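Local coordinates for protein putative oxidoreductase (Yersinia pestis, PDB 3KUX) that is a putative oxidoreductase that probably binds a nicotinamide dinucleotide cofactor through its Rossmann-fold domain, its substrate being undetermined, at residues Phe155-Pro160 against Tyr178-His183. Numbering follows the deposited sequence.
Sequences FDRYRP and YDLGPH
Leu-180 overlaps one face of the Arg-157 guanidinium: its CD1 methyl sits 3.6 Å above the plane, displaced toward the rim, with Arg-157 NH1 the closest atom at 3.7 Å from Leu-180 CD1. Leu-180 CD2 is shared between two neighbours, lying 4.0 Å from Arg-157 NH2 and 4.2 Å from Phe-155 CD2. Leucine suits this place because its fork gives one methyl to the flat cation and lets the second reach the aromatic ring as well. Arg-157 and Leu-180 reach toward each other from opposite directions. Arg-157 has CG anti to its carbonyl carbon (chi1 -58°) and then runs extended to NE, a course that carries the guanidinium from the end of strand 148-156 across to the helix. An arginine can meet a leucine in this way because the faces of its planar head are weakly hydrated, while the N-H groups point outward round the rim and remain able to serve polar partners. Asp-179, next to Leu-180 on the helix, brings a carboxylate near that rim; with 4.8 Å between Arg-157 NH1 and Asp-179 OD2 the charges do not touch, but their attraction may still favour this placement of the head. Phe-155 crosses Leu-180 at about a right angle and meets its methyl obliquely; a flat, apolar ring suits this buried position because it can pack against the leucine while its pi system receives the Arg-240 cation. Backbone bonds to His-229 and Thr-231 join Phe-155 and Arg-157 to strand 224-231. The contact thus packs helix 176-192 against the end of a strand in the mixed sheet, the helix-on-sheet layering of the C-terminal alpha/beta domain that accompanies the Rossmann fold in this oxidoreductase family.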
ATOM      1  N   PHE A 155      -1.947  -6.404 -11.880  1.00  7.25           N
ATOM      2  CA  PHE A 155      -2.863  -7.071 -10.960  1.00  7.18           C
ATOM      3  C   PHE A 155      -4.104  -7.511 -11.724  1.00  7.21           C
ATOM      4  O   PHE A 155      -5.189  -6.955 -11.542  1.00  8.65           O
ATOM      5  CB  PHE A 155      -3.261  -6.166  -9.798  1.00  7.36           C
ATOM      6  CG  PHE A 155      -2.412  -6.345  -8.585  1.00 10.50           C
ATOM      7  CD1 PHE A 155      -1.964  -7.606  -8.224  1.00 15.55           C
ATOM      8  CD2 PHE A 155      -2.065  -5.261  -7.797  1.00 15.44           C
ATOM      9  CE1 PHE A 155      -1.172  -7.783  -7.100  1.00 18.99           C
ATOM     10  CE2 PHE A 155      -1.273  -5.427  -6.673  1.00 19.25           C
ATOM     11  CZ  PHE A 155      -0.826  -6.693  -6.323  1.00 21.37           C
ATOM     12  N   ASP A 156      -3.934  -8.508 -12.586  1.00  5.60           N
ATOM     13  CA  ASP A 156      -5.019  -8.978 -13.437  1.00  4.06           C
ATOM     14  C   ASP A 156      -5.843 -10.020 -12.704  1.00  3.58           C
ATOM     15  O   ASP A 156      -5.294 -10.936 -12.102  1.00  3.52           O
ATOM     16  CB  ASP A 156      -4.460  -9.553 -14.737  1.00  2.00           C
ATOM     17  CG  ASP A 156      -3.637  -8.544 -15.501  1.00  5.16           C
ATOM     18  OD1 ASP A 156      -3.835  -7.329 -15.275  1.00 13.25           O
ATOM     19  OD2 ASP A 156      -2.792  -8.953 -16.321  1.00  3.02           O
ATOM     20  N   ARG A 157      -7.161  -9.871 -12.749  1.00  3.89           N
ATOM     21  CA  ARG A 157      -8.052 -10.784 -12.050  1.00  4.66           C
ATOM     22  C   ARG A 157      -9.179 -11.249 -12.945  1.00  6.52           C
ATOM     23  O   ARG A 157      -9.465 -10.643 -13.978  1.00  7.11           O
ATOM     24  CB  ARG A 157      -8.675 -10.103 -10.843  1.00  3.82           C
ATOM     25  CG  ARG A 157      -7.701  -9.579  -9.834  1.00  3.08           C
ATOM     26  CD  ARG A 157      -8.360  -8.451  -9.091  1.00 10.22           C
ATOM     27  NE  ARG A 157      -7.721  -8.181  -7.814  1.00 16.37           N
ATOM     28  CZ  ARG A 157      -8.049  -7.157  -7.037  1.00 20.12           C
ATOM     29  NH1 ARG A 157      -9.002  -6.317  -7.428  1.00 20.97           N
ATOM     30  NH2 ARG A 157      -7.424  -6.968  -5.879  1.00 14.33           N
ATOM     31  N   TYR A 158      -9.837 -12.320 -12.525  1.00  8.57           N
ATOM     32  CA  TYR A 158     -11.038 -12.766 -13.198  1.00  8.90           C
ATOM     33  C   TYR A 158     -12.222 -12.741 -12.254  1.00  9.31           C
ATOM     34  O   TYR A 158     -12.462 -13.702 -11.525  1.00  8.33           O
ATOM     35  CB  TYR A 158     -10.859 -14.175 -13.762  1.00  8.61           C
ATOM     36  CG  TYR A 158     -12.014 -14.602 -14.639  1.00 10.96           C
ATOM     37  CD1 TYR A 158     -12.224 -14.004 -15.878  1.00  9.09           C
ATOM     38  CD2 TYR A 158     -12.898 -15.590 -14.229  1.00 10.30           C
ATOM     39  CE1 TYR A 158     -13.277 -14.381 -16.683  1.00 10.23           C
ATOM     40  CE2 TYR A 158     -13.957 -15.974 -15.030  1.00 11.36           C
ATOM     41  CZ  TYR A 158     -14.142 -15.364 -16.256  1.00 12.16           C
ATOM     42  OH  TYR A 158     -15.194 -15.739 -17.060  1.00 15.11           O
ATOM     43  N   ARG A 159     -12.952 -11.633 -12.261  1.00 11.95           N
ATOM     44  CA  ARG A 159     -14.269 -11.597 -11.637  1.00 17.09           C
ATOM     45  C   ARG A 159     -15.288 -10.978 -12.583  1.00 19.21           C
ATOM     46  O   ARG A 159     -15.502  -9.768 -12.569  1.00 18.30           O
ATOM     47  CB  ARG A 159     -14.244 -10.873 -10.288  1.00 16.48           C
ATOM     48  CG  ARG A 159     -13.569  -9.522 -10.294  1.00 21.93           C
ATOM     49  CD  ARG A 159     -12.939  -9.265  -8.942  1.00 28.48           C
ATOM     50  NE  ARG A 159     -11.965 -10.306  -8.632  1.00 36.90           N
ATOM     51  CZ  ARG A 159     -11.582 -10.636  -7.404  1.00 40.81           C
ATOM     52  NH1 ARG A 159     -12.098 -10.006  -6.357  1.00 41.23           N
ATOM     53  NH2 ARG A 159     -10.687 -11.602  -7.224  1.00 39.47           N
ATOM     54  N   PRO A 160     -15.919 -11.821 -13.415  1.00 23.06           N
ATOM     55  CA  PRO A 160     -16.898 -11.397 -14.406  1.00 27.09           C
ATOM     56  C   PRO A 160     -18.214 -10.994 -13.750  1.00 32.16           C
ATOM     57  O   PRO A 160     -18.994 -10.241 -14.337  1.00 32.41           O
ATOM     58  CB  PRO A 160     -17.099 -12.656 -15.244  1.00 25.39           C
ATOM     59  CG  PRO A 160     -16.882 -13.758 -14.284  1.00 25.08           C
ATOM     60  CD  PRO A 160     -15.777 -13.286 -13.377  1.00 22.90           C
ATOM     61  N   TYR A 178      -8.377   3.840  -8.667  1.00 13.15           N
ATOM     62  CA  TYR A 178      -8.301   4.410  -7.329  1.00 14.28           C
ATOM     63  C   TYR A 178      -7.955   3.348  -6.294  1.00 14.59           C
ATOM     64  O   TYR A 178      -7.311   3.641  -5.284  1.00 15.10           O
ATOM     65  CB  TYR A 178      -9.613   5.091  -6.939  1.00 14.26           C
ATOM     66  CG  TYR A 178      -9.796   6.460  -7.544  1.00 21.50           C
ATOM     67  CD1 TYR A 178      -8.738   7.354  -7.614  1.00 31.03           C
ATOM     68  CD2 TYR A 178     -11.030   6.869  -8.025  1.00 27.41           C
ATOM     69  CE1 TYR A 178      -8.901   8.614  -8.165  1.00 33.02           C
ATOM     70  CE2 TYR A 178     -11.203   8.126  -8.579  1.00 31.24           C
ATOM     71  CZ  TYR A 178     -10.136   8.994  -8.646  1.00 31.83           C
ATOM     72  OH  TYR A 178     -10.301  10.247  -9.194  1.00 33.40           O
ATOM     73  N   ASP A 179      -8.380   2.114  -6.546  1.00 14.32           N
ATOM     74  CA  ASP A 179      -8.170   1.033  -5.588  1.00 13.71           C
ATOM     75  C   ASP A 179      -6.785   0.383  -5.685  1.00 11.86           C
ATOM     76  O   ASP A 179      -6.181   0.051  -4.671  1.00 12.40           O
ATOM     77  CB  ASP A 179      -9.263  -0.026  -5.724  1.00 13.26           C
ATOM     78  CG  ASP A 179      -9.205  -1.057  -4.617  1.00 24.17           C
ATOM     79  OD1 ASP A 179      -8.978  -0.664  -3.450  1.00 33.41           O
ATOM     80  OD2 ASP A 179      -9.385  -2.260  -4.907  1.00 33.90           O
ATOM     81  N   LEU A 180      -6.279   0.211  -6.900  1.00 10.22           N
ATOM     82  CA  LEU A 180      -5.021  -0.499  -7.090  1.00  9.14           C
ATOM     83  C   LEU A 180      -3.906   0.403  -7.622  1.00 10.52           C
ATOM     84  O   LEU A 180      -2.725   0.153  -7.375  1.00 13.30           O
ATOM     85  CB  LEU A 180      -5.227  -1.713  -8.002  1.00  8.19           C
ATOM     86  CG  LEU A 180      -6.140  -2.805  -7.429  1.00  9.56           C
ATOM     87  CD1 LEU A 180      -6.505  -3.847  -8.475  1.00  2.00           C
ATOM     88  CD2 LEU A 180      -5.482  -3.466  -6.224  1.00  6.88           C
ATOM     89  N   GLY A 181      -4.272   1.454  -8.346  1.00  8.59           N
ATOM     90  CA  GLY A 181      -3.275   2.397  -8.831  1.00 10.01           C
ATOM     91  C   GLY A 181      -2.243   2.776  -7.774  1.00 10.53           C
ATOM     92  O   GLY A 181      -1.037   2.666  -8.001  1.00 10.25           O
ATOM     93  N   PRO A 182      -2.709   3.233  -6.603  1.00 10.40           N
ATOM     94  CA  PRO A 182      -1.782   3.708  -5.580  1.00 11.03           C
ATOM     95  C   PRO A 182      -0.701   2.685  -5.228  1.00 11.11           C
ATOM     96  O   PRO A 182       0.468   3.044  -5.065  1.00  9.54           O
ATOM     97  CB  PRO A 182      -2.696   3.976  -4.380  1.00  9.94           C
ATOM     98  CG  PRO A 182      -4.021   4.278  -4.979  1.00  8.02           C
ATOM     99  CD  PRO A 182      -4.117   3.422  -6.210  1.00  9.72           C
ATOM    100  N   HIS A 183      -1.087   1.419  -5.107  1.00 12.41           N
ATOM    101  CA  HIS A 183      -0.123   0.373  -4.782  1.00 13.11           C
ATOM    102  C   HIS A 183       0.973   0.300  -5.833  1.00 11.53           C
ATOM    103  O   HIS A 183       2.157   0.335  -5.510  1.00 13.16           O
ATOM    104  CB  HIS A 183      -0.816  -0.985  -4.654  1.00 13.74           C
ATOM    105  CG  HIS A 183      -1.685  -1.105  -3.441  1.00 20.01           C
ATOM    106  ND1 HIS A 183      -1.213  -0.886  -2.164  1.00 22.65           N
ATOM    107  CD2 HIS A 183      -2.993  -1.428  -3.309  1.00 23.66           C
ATOM    108  CE1 HIS A 183      -2.195  -1.064  -1.298  1.00 22.02           C
ATOM    109  NE2 HIS A 183      -3.285  -1.394  -1.968  1.00 25.27           N
TER